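Local coordinates for protein packaging enzyme P4 (Pseudomonas phage phi6, PDB 4BLO) that hydrolyses nucleoside triphosphates as a hexameric RecA-type packaging ATPase, probably to drive viral RNA into the phage procapsid, at residues L[3-13]-L[177-185]; L[113-124]-L[220-231]. All coordinates share one frame; numbering follows the deposited sequence.

How the interactions relate
From the N terminus, the chain enters interaction 1 at once: residues 3-13 lead into helix 7-22 and close a long loop against 177-185, where helix 167-179 turns into strand 184-187. Before that loop closes, the chain passes through 113-124, the first half of interaction 2, whose partner 220-231 comes only later; the two loops therefore cross rather than nest. Interaction 2 pairs strand 120-126 with strand 226-231 in the centre of the RecA-like sheet, while interaction 1 fastens the N-terminal helix to its flank. They meet directly: strands 184-187 and 226-231 are neighbours, and Arg12 of interaction 1 forms a salt bridge with Asp224 of interaction 2.

Interaction 1: residues L[3-13]-L[177-185]; sequences IVVTQAHIDRV and LGALGFNVA
The rings of His9 and Phe182 lie almost parallel, their planes 4° apart and their centroids 3.7 Å from each other, in a face-to-face stack. With CG of His9 beside its own backbone N (chi1 -62°), the imidazole is laid over one face of the phenyl ring.

A hydrogen bond at the ring edge helps hold the imidazole's rotation: His9 ND1 donates to Leu180 O at 2.9 Å; the oxygen lies near the imidazole plane, but the donor stands above the carbonyl plane. Separately, one turn further along helix 7-22, Arg12 bends at chi2 and chi3 and grips Ala179 O side-on, from NE at 3.1 Å and from NH2 at 2.8 Å. The carbonyls of Ala179 and Leu180 are thus taken up by side chains, just before Gly181, with positive phi, completes a Schellman motif.

Apolar side chains close round the Phe182 ring and Leu180. Ile3 CG2 touches Phe182 CE1 and Val5 CG2 touches Phe182 CZ, both at 3.9 Å, while Val13 CG2 lies alongside Leu180 CD2.

Beyond the contact, the same Arg12 NH2 also faces Asp224, in the turn after helix 208-222. Val13 of helix 7-22, with Val5 just before that helix, rests on Met49 of helix 38-54; Ile3 and Leu177 both meet Val144 of strand 144-147, so the contact sits between helix 38-54 and that part of the sheet.

Interaction 2: residues L[113-124]-L[220-231]; sequences PSEGIYSGVTAL and FTQYDCSVVMVV
Val121 pushes its CG2 methyl into a hollow bounded by Phe220, Val227 and Met229, coming to 3.6 Å from Phe220 CE2 at the edge of the ring and to 3.7 Å from Met229 CG. Val227 CG2 lies over one face of the same phenyl ring, which is wedged between the sheet and helix 167-179. Further along this side, the small Ala123 leaves room for Val231, whose CG2 meets Ala123 CB at 3.9 Å.

On the other side of the sheet, Pro113, which follows a cis peptide bond, lies over the strands. Its CB and CG rest against Val228 CG2, which also meets Thr122 CB, and its CD abuts Ser226 OG, a group hydrogen-bonded to Trp112 O. Leu124, with CG anti to the backbone N (chi1 177°), lies side by side with Val230, CD2 to CG1 at 4.0 Å; Leu136 of helix 132-140 packs on both.

Where the strands begin, Gly120 lets the end of helix 208-222 come close: Thr221 OG1 is 3.4 Å from Gly120 CA, where a CB would be tight against it. This hydroxyl is 2.7 Å from Ser119 O, with Ser217 O also within reach. Phe220 CB sits 3.5 Å from Gly120 O.

Between the two faces, strands 120-124 and 226-231 run parallel with a -30° crossing. Gly120, Thr122 and Leu124 bond through their backbones to strand 226-231 and its lead-in Cys225, Val121 and Ala123 to Gly253, in mostly apolar surroundings. Strand 120-126 leads into the ADP-binding loop, so this pairing places that loop at the end of a central strand.

Interaction 1: residues L[3-13]-L[177-185]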
loop_
_atom_site.group_PDB
_atom_site.type_symbol
_atom_site.label_atom_id
_atom_site.label_comp_id
_atom_site.label_asym_id
_atom_site.label_seq_id
_atom_site.Cartn_x
_atom_site.Cartn_y
_atom_site.Cartn_z
ATOM N N ILE L 3 34.948 15.221 -28.206
ATOM C CA ILE L 3 34.766 13.766 -28.327
ATOM C C ILE L 3 35.390 13.351 -29.671
ATOM O O ILE L 3 34.806 13.599 -30.733
ATOM C CB ILE L 3 33.273 13.343 -28.177
ATOM C CG1 ILE L 3 32.712 13.780 -26.804
ATOM C CG2 ILE L 3 33.102 11.832 -28.393
ATOM C CD1 ILE L 3 31.182 13.701 -26.646
ATOM N N VAL L 4 36.603 12.760 -29.620
ATOM C CA VAL L 4 37.363 12.393 -30.815
ATOM C C VAL L 4 37.144 10.914 -31.196
ATOM O O VAL L 4 37.196 10.015 -30.351
ATOM C CB VAL L 4 38.871 12.782 -30.696
ATOM C CG1 VAL L 4 39.567 12.120 -29.507
ATOM C CG2 VAL L 4 39.631 12.537 -31.997
ATOM N N VAL L 5 36.873 10.696 -32.493
ATOM C CA VAL L 5 36.630 9.397 -33.113
ATOM C C VAL L 5 37.916 8.959 -33.825
ATOM O O VAL L 5 38.309 9.548 -34.836
ATOM C CB VAL L 5 35.402 9.445 -34.068
ATOM C CG1 VAL L 5 35.128 8.078 -34.684
ATOM C CG2 VAL L 5 34.164 9.952 -33.340
ATOM N N THR L 6 38.583 7.947 -33.249
ATOM C CA THR L 6 39.828 7.306 -33.693
ATOM C C THR L 6 39.485 6.225 -34.730
ATOM O O THR L 6 38.309 5.880 -34.884
ATOM C CB THR L 6 40.536 6.697 -32.440
ATOM O OG1 THR L 6 40.587 7.671 -31.396
ATOM C CG2 THR L 6 41.953 6.185 -32.720
ATOM N N GLN L 7 40.514 5.677 -35.426
ATOM C CA GLN L 7 40.358 4.583 -36.383
ATOM C C GLN L 7 39.882 3.332 -35.644
ATOM O O GLN L 7 39.112 2.545 -36.202
ATOM C CB GLN L 7 41.671 4.317 -37.133
ATOM C CG GLN L 7 41.515 3.441 -38.385
ATOM C CD GLN L 7 40.575 4.023 -39.423
ATOM O OE1 GLN L 7 40.755 5.145 -39.914
ATOM N NE2 GLN L 7 39.564 3.256 -39.798
ATOM N N ALA L 8 40.307 3.194 -34.364
ATOM C CA ALA L 8 39.942 2.097 -33.467
ATOM C C ALA L 8 38.426 2.019 -33.308
ATOM O O ALA L 8 37.875 0.921 -33.325
ATOM C CB ALA L 8 40.610 2.284 -32.115
ATOM N N HIS L 9 37.756 3.190 -33.210
ATOM C CA HIS L 9 36.301 3.314 -33.096
ATOM C C HIS L 9 35.631 2.899 -34.409
ATOM O O HIS L 9 34.679 2.117 -34.377
ATOM C CB HIS L 9 35.897 4.756 -32.714
ATOM C CG HIS L 9 36.425 5.218 -31.388
ATOM N ND1 HIS L 9 36.107 4.561 -30.217
ATOM C CD2 HIS L 9 37.192 6.289 -31.087
ATOM C CE1 HIS L 9 36.715 5.230 -29.250
ATOM N NE2 HIS L 9 37.380 6.276 -29.726
ATOM N N ILE L 10 36.162 3.387 -35.563
ATOM C CA ILE L 10 35.661 3.088 -36.914
ATOM C C ILE L 10 35.725 1.569 -37.191
ATOM O O ILE L 10 34.770 1.018 -37.742
ATOM C CB ILE L 10 36.411 3.903 -38.009
ATOM C CG1 ILE L 10 36.485 5.414 -37.644
ATOM C CG2 ILE L 10 35.765 3.694 -39.394
ATOM C CD1 ILE L 10 37.596 6.194 -38.301
ATOM N N ASP L 11 36.821 0.903 -36.768
ATOM C CA ASP L 11 37.040 -0.536 -36.941
ATOM C C ASP L 11 36.089 -1.398 -36.085
ATOM O O ASP L 11 35.867 -2.564 -36.416
ATOM C CB ASP L 11 38.500 -0.889 -36.611
ATOM C CG ASP L 11 39.527 -0.295 -37.562
ATOM O OD1 ASP L 11 39.211 -0.150 -38.767
ATOM O OD2 ASP L 11 40.651 0.012 -37.107
ATOM N N ARG L 12 35.519 -0.814 -35.015
ATOM C CA ARG L 12 34.605 -1.489 -34.085
ATOM C C ARG L 12 33.145 -1.483 -34.554
ATOM O O ARG L 12 32.348 -2.255 -34.018
ATOM C CB ARG L 12 34.673 -0.824 -32.690
ATOM C CG ARG L 12 35.935 -1.125 -31.883
ATOM C CD ARG L 12 35.953 -2.504 -31.240
ATOM N NE ARG L 12 34.801 -2.718 -30.373
ATOM C CZ ARG L 12 34.664 -3.756 -29.569
ATOM N NH1 ARG L 12 35.624 -4.665 -29.480
ATOM N NH2 ARG L 12 33.578 -3.882 -28.826
ATOM N N VAL L 13 32.789 -0.594 -35.513
ATOM C CA VAL L 13 31.420 -0.391 -36.022
ATOM C C VAL L 13 30.758 -1.743 -36.443
ATOM O O VAL L 13 29.650 -2.034 -35.978
ATOM C CB VAL L 13 31.361 0.689 -37.149
ATOM C CG1 VAL L 13 29.956 0.833 -37.730
ATOM C CG2 VAL L 13 31.837 2.037 -36.632
ATOM N N LEU L 177 27.858 4.102 -28.062
ATOM C CA LEU L 177 29.222 4.643 -27.989
ATOM C C LEU L 177 30.170 3.746 -27.187
ATOM O O LEU L 177 31.348 3.643 -27.543
ATOM C CB LEU L 177 29.244 6.074 -27.427
ATOM C CG LEU L 177 28.451 7.145 -28.210
ATOM C CD1 LEU L 177 28.658 8.509 -27.602
ATOM C CD2 LEU L 177 28.870 7.204 -29.676
ATOM N N GLY L 178 29.649 3.106 -26.137
ATOM C CA GLY L 178 30.424 2.217 -25.278
ATOM C C GLY L 178 30.981 1.013 -26.004
ATOM O O GLY L 178 32.112 0.603 -25.723
ATOM N N ALA L 179 30.186 0.454 -26.957
ATOM C CA ALA L 179 30.548 -0.710 -27.775
ATOM C C ALA L 179 31.704 -0.385 -28.696
ATOM O O ALA L 179 32.568 -1.239 -28.905
ATOM C CB ALA L 179 29.355 -1.192 -28.585
ATOM N N LEU L 180 31.738 0.858 -29.208
ATOM C CA LEU L 180 32.779 1.389 -30.094
ATOM C C LEU L 180 34.112 1.592 -29.360
ATOM O O LEU L 180 35.134 1.791 -30.018
ATOM C CB LEU L 180 32.343 2.719 -30.740
ATOM C CG LEU L 180 31.110 2.693 -31.643
ATOM C CD1 LEU L 180 30.673 4.103 -31.984
ATOM C CD2 LEU L 180 31.352 1.875 -32.917
ATOM N N GLY L 181 34.097 1.549 -28.028
ATOM C CA GLY L 181 35.302 1.688 -27.219
ATOM C C GLY L 181 35.388 2.934 -26.368
ATOM O O GLY L 181 36.336 3.066 -25.589
ATOM N N PHE L 182 34.393 3.839 -26.481
ATOM C CA PHE L 182 34.353 5.071 -25.702
ATOM C C PHE L 182 34.116 4.810 -24.239
ATOM O O PHE L 182 33.382 3.887 -23.893
ATOM C CB PHE L 182 33.256 6.023 -26.215
ATOM C CG PHE L 182 33.564 6.671 -27.536
ATOM C CD1 PHE L 182 34.421 7.762 -27.608
ATOM C CD2 PHE L 182 33.003 6.190 -28.707
ATOM C CE1 PHE L 182 34.718 8.359 -28.837
ATOM C CE2 PHE L 182 33.292 6.784 -29.930
ATOM C CZ PHE L 182 34.150 7.866 -29.990
ATOM N N ASN L 183 34.710 5.646 -23.385
ATOM C CA ASN L 183 34.531 5.602 -21.941
ATOM C C ASN L 183 33.352 6.486 -21.603
ATOM O O ASN L 183 33.484 7.717 -21.511
ATOM C CB ASN L 183 35.802 6.037 -21.225
ATOM C CG ASN L 183 36.953 5.077 -21.370
ATOM O OD1 ASN L 183 38.115 5.478 -21.347
ATOM N ND2 ASN L 183 36.667 3.790 -21.482
ATOM N N VAL L 184 32.175 5.849 -21.489
ATOM C CA VAL L 184 30.889 6.498 -21.245
ATOM C C VAL L 184 30.594 6.544 -19.750
ATOM O O VAL L 184 30.825 5.563 -19.038
ATOM C CB VAL L 184 29.749 5.796 -22.036
ATOM C CG1 VAL L 184 28.419 6.504 -21.846
ATOM C CG2 VAL L 184 30.075 5.713 -23.521
ATOM N N ALA L 185 30.069 7.698 -19.283
ATOM C CA ALA L 185 29.662 7.916 -17.899
ATOM C C ALA L 185 28.290 8.544 -17.834
ATOM O O ALA L 185 27.946 9.342 -18.707
ATOM C CB ALA L 185 30.665 8.796 -17.195
#

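Interaction 2: residues L[113-124]-L[220-231]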
loop_
_atom_site.group_PDB
_atom_site.type_symbol
_atom_site.label_atom_id
_atom_site.label_comp_id
_atom_site.label_asym_id
_atom_site.label_seq_id
_atom_site.Cartn_x
_atom_site.Cartn_y
_atom_site.Cartn_z
ATOM N N PRO L 113 37.148 2.124 -15.934
ATOM C CA PRO L 113 37.630 3.029 -14.862
ATOM C C PRO L 113 38.828 2.485 -14.073
ATOM O O PRO L 113 39.442 3.236 -13.309
ATOM C CB PRO L 113 36.406 3.177 -13.959
ATOM C CG PRO L 113 35.653 1.877 -14.132
ATOM C CD PRO L 113 35.881 1.463 -15.565
ATOM N N SER L 114 39.173 1.194 -14.260
ATOM C CA SER L 114 40.317 0.567 -13.605
ATOM C C SER L 114 41.054 -0.364 -14.574
ATOM O O SER L 114 40.449 -0.855 -15.522
ATOM C CB SER L 114 39.893 -0.189 -12.354
ATOM O OG SER L 114 41.021 -0.770 -11.718
ATOM N N GLU L 115 42.367 -0.583 -14.347
ATOM C CA GLU L 115 43.206 -1.398 -15.225
ATOM C C GLU L 115 42.776 -2.856 -15.259
ATOM O O GLU L 115 42.643 -3.500 -14.213
ATOM C CB GLU L 115 44.693 -1.313 -14.831
ATOM C CG GLU L 115 45.493 -0.309 -15.645
ATOM C CD GLU L 115 45.793 -0.623 -17.101
ATOM O OE1 GLU L 115 45.500 -1.753 -17.556
ATOM O OE2 GLU L 115 46.343 0.271 -17.785
ATOM N N GLY L 116 42.574 -3.342 -16.481
ATOM C CA GLY L 116 42.206 -4.720 -16.783
ATOM C C GLY L 116 40.793 -5.095 -16.427
ATOM O O GLY L 116 40.481 -6.282 -16.372
ATOM N N ILE L 117 39.925 -4.089 -16.220
ATOM C CA ILE L 117 38.527 -4.271 -15.833
ATOM C C ILE L 117 37.722 -4.975 -16.954
ATOM O O ILE L 117 37.975 -4.761 -18.147
ATOM C CB ILE L 117 37.864 -2.914 -15.380
ATOM C CG1 ILE L 117 36.539 -3.160 -14.589
ATOM C CG2 ILE L 117 37.707 -1.906 -16.538
ATOM C CD1 ILE L 117 35.924 -2.003 -13.864
ATOM N N TYR L 118 36.746 -5.802 -16.543
ATOM C CA TYR L 118 35.859 -6.492 -17.473
ATOM C C TYR L 118 34.799 -5.520 -17.965
ATOM O O TYR L 118 34.591 -4.478 -17.342
ATOM C CB TYR L 118 35.213 -7.746 -16.830
ATOM C CG TYR L 118 36.177 -8.881 -16.542
ATOM C CD1 TYR L 118 37.154 -9.250 -17.468
ATOM C CD2 TYR L 118 36.064 -9.640 -15.382
ATOM C CE1 TYR L 118 38.038 -10.293 -17.210
ATOM C CE2 TYR L 118 36.931 -10.706 -15.125
ATOM C CZ TYR L 118 37.920 -11.025 -16.038
ATOM O OH TYR L 118 38.787 -12.061 -15.779
ATOM N N SER L 119 34.166 -5.822 -19.102
ATOM C CA SER L 119 33.082 -4.990 -19.617
ATOM C C SER L 119 31.865 -5.164 -18.710
ATOM O O SER L 119 31.621 -6.263 -18.200
ATOM C CB SER L 119 32.752 -5.369 -21.056
ATOM O OG SER L 119 33.880 -5.184 -21.892
ATOM N N GLY L 120 31.163 -4.066 -18.460
ATOM C CA GLY L 120 29.993 -4.047 -17.589
ATOM C C GLY L 120 29.708 -2.662 -17.063
ATOM O O GLY L 120 30.018 -1.665 -17.726
ATOM N N VAL L 121 29.134 -2.581 -15.860
ATOM C CA VAL L 121 28.843 -1.282 -15.268
ATOM C C VAL L 121 29.593 -1.118 -13.934
ATOM O O VAL L 121 29.859 -2.087 -13.217
ATOM C CB VAL L 121 27.321 -0.971 -15.161
ATOM C CG1 VAL L 121 26.691 -1.510 -13.880
ATOM C CG2 VAL L 121 27.071 0.522 -15.298
ATOM N N THR L 122 30.006 0.120 -13.686
ATOM C CA THR L 122 30.682 0.571 -12.481
ATOM C C THR L 122 29.711 1.550 -11.827
ATOM O O THR L 122 29.076 2.328 -12.543
ATOM C CB THR L 122 32.058 1.127 -12.821
ATOM O OG1 THR L 122 32.820 0.098 -13.466
ATOM C CG2 THR L 122 32.801 1.656 -11.595
ATOM N N ALA L 123 29.515 1.446 -10.492
ATOM C CA ALA L 123 28.556 2.300 -9.795
ATOM C C ALA L 123 29.252 3.227 -8.832
ATOM O O ALA L 123 29.864 2.792 -7.862
ATOM C CB ALA L 123 27.500 1.461 -9.070
ATOM N N LEU L 124 29.155 4.516 -9.117
ATOM C CA LEU L 124 29.772 5.553 -8.308
ATOM C C LEU L 124 28.748 6.035 -7.288
ATOM O O LEU L 124 27.868 6.827 -7.608
ATOM C CB LEU L 124 30.318 6.679 -9.215
ATOM C CG LEU L 124 30.956 7.930 -8.631
ATOM C CD1 LEU L 124 32.249 7.619 -7.944
ATOM C CD2 LEU L 124 31.166 8.932 -9.723
ATOM N N PHE L 220 25.969 -4.374 -20.724
ATOM C CA PHE L 220 27.234 -3.758 -21.131
ATOM C C PHE L 220 28.323 -4.811 -21.327
ATOM O O PHE L 220 29.167 -4.628 -22.206
ATOM C CB PHE L 220 27.691 -2.699 -20.122
ATOM C CG PHE L 220 26.768 -1.508 -19.991
ATOM C CD1 PHE L 220 26.041 -1.043 -21.081
ATOM C CD2 PHE L 220 26.661 -0.822 -18.788
ATOM C CE1 PHE L 220 25.197 0.065 -20.961
ATOM C CE2 PHE L 220 25.827 0.295 -18.673
ATOM C CZ PHE L 220 25.099 0.731 -19.758
ATOM N N THR L 221 28.308 -5.910 -20.534
ATOM C CA THR L 221 29.291 -6.999 -20.653
ATOM C C THR L 221 29.135 -7.693 -22.010
ATOM O O THR L 221 30.131 -7.996 -22.663
ATOM C CB THR L 221 29.152 -7.999 -19.492
ATOM O OG1 THR L 221 29.157 -7.285 -18.250
ATOM C CG2 THR L 221 30.246 -9.064 -19.496
ATOM N N GLN L 222 27.884 -7.900 -22.444
ATOM C CA GLN L 222 27.539 -8.528 -23.712
ATOM C C GLN L 222 27.929 -7.655 -24.926
ATOM O O GLN L 222 28.253 -8.211 -25.981
ATOM C CB GLN L 222 26.038 -8.803 -23.746
ATOM C CG GLN L 222 25.705 -10.095 -24.454
ATOM C CD GLN L 222 24.361 -10.616 -24.020
ATOM O OE1 GLN L 222 23.322 -10.015 -24.328
ATOM N NE2 GLN L 222 24.352 -11.751 -23.312
ATOM N N TYR L 223 27.892 -6.304 -24.776
ATOM C CA TYR L 223 28.192 -5.363 -25.863
ATOM C C TYR L 223 29.573 -4.671 -25.702
ATOM O O TYR L 223 29.839 -3.665 -26.361
ATOM C CB TYR L 223 27.055 -4.335 -26.005
ATOM C CG TYR L 223 25.721 -4.979 -26.320
ATOM C CD1 TYR L 223 25.582 -5.849 -27.392
ATOM C CD2 TYR L 223 24.594 -4.707 -25.554
ATOM C CE1 TYR L 223 24.363 -6.463 -27.671
ATOM C CE2 TYR L 223 23.364 -5.304 -25.835
ATOM C CZ TYR L 223 23.249 -6.168 -26.904
ATOM O OH TYR L 223 22.031 -6.748 -27.191
ATOM N N ASP L 224 30.463 -5.260 -24.872
ATOM C CA ASP L 224 31.848 -4.848 -24.596
ATOM C C ASP L 224 31.983 -3.376 -24.164
ATOM O O ASP L 224 32.981 -2.721 -24.503
ATOM C CB ASP L 224 32.760 -5.126 -25.806
ATOM C CG ASP L 224 32.751 -6.543 -26.346
ATOM O OD1 ASP L 224 32.554 -7.492 -25.540
ATOM O OD2 ASP L 224 33.014 -6.712 -27.558
ATOM N N CYS L 225 30.989 -2.872 -23.398
ATOM C CA CYS L 225 30.949 -1.494 -22.887
ATOM C C CYS L 225 31.563 -1.416 -21.494
ATOM O O CYS L 225 31.397 -2.335 -20.682
ATOM C CB CYS L 225 29.520 -0.957 -22.856
ATOM S SG CYS L 225 28.642 -1.023 -24.436
ATOM N N SER L 226 32.202 -0.284 -21.203
ATOM C CA SER L 226 32.729 0.071 -19.891
ATOM C C SER L 226 32.073 1.407 -19.498
ATOM O O SER L 226 32.495 2.474 -19.960
ATOM C CB SER L 226 34.249 0.148 -19.905
ATOM O OG SER L 226 34.733 0.310 -18.581
ATOM N N VAL L 227 30.989 1.325 -18.712
ATOM C CA VAL L 227 30.199 2.471 -18.282
ATOM C C VAL L 227 30.313 2.681 -16.759
ATOM O O VAL L 227 30.333 1.725 -15.994
ATOM C CB VAL L 227 28.713 2.299 -18.738
ATOM C CG1 VAL L 227 27.823 3.468 -18.286
ATOM C CG2 VAL L 227 28.607 2.092 -20.252
ATOM N N VAL L 228 30.388 3.952 -16.343
ATOM C CA VAL L 228 30.376 4.404 -14.950
ATOM C C VAL L 228 29.064 5.171 -14.731
ATOM O O VAL L 228 28.851 6.200 -15.360
ATOM C CB VAL L 228 31.623 5.268 -14.572
ATOM C CG1 VAL L 228 31.428 5.998 -13.227
ATOM C CG2 VAL L 228 32.890 4.418 -14.559
ATOM N N MET L 229 28.201 4.675 -13.856
ATOM C CA MET L 229 26.929 5.342 -13.530
ATOM C C MET L 229 26.973 5.873 -12.115
ATOM O O MET L 229 27.314 5.112 -11.205
ATOM C CB MET L 229 25.724 4.389 -13.688
ATOM C CG MET L 229 25.527 3.892 -15.094
ATOM S SD MET L 229 23.857 3.273 -15.380
ATOM C CE MET L 229 23.789 1.949 -14.221
ATOM N N VAL L 230 26.642 7.171 -11.910
ATOM C CA VAL L 230 26.638 7.704 -10.542
ATOM C C VAL L 230 25.263 7.404 -9.967
ATOM O O VAL L 230 24.240 7.736 -10.578
ATOM C CB VAL L 230 27.120 9.167 -10.313
ATOM C CG1 VAL L 230 27.693 9.795 -11.563
ATOM C CG2 VAL L 230 26.074 10.058 -9.639
ATOM N N VAL L 231 25.258 6.664 -8.845
ATOM C CA VAL L 231 24.040 6.176 -8.204
ATOM C C VAL L 231 23.893 6.848 -6.808
ATOM O O VAL L 231 24.699 6.625 -5.894
ATOM C CB VAL L 231 23.955 4.605 -8.196
ATOM C CG1 VAL L 231 24.053 4.052 -9.611
ATOM C CG2 VAL L 231 25.034 3.961 -7.346
#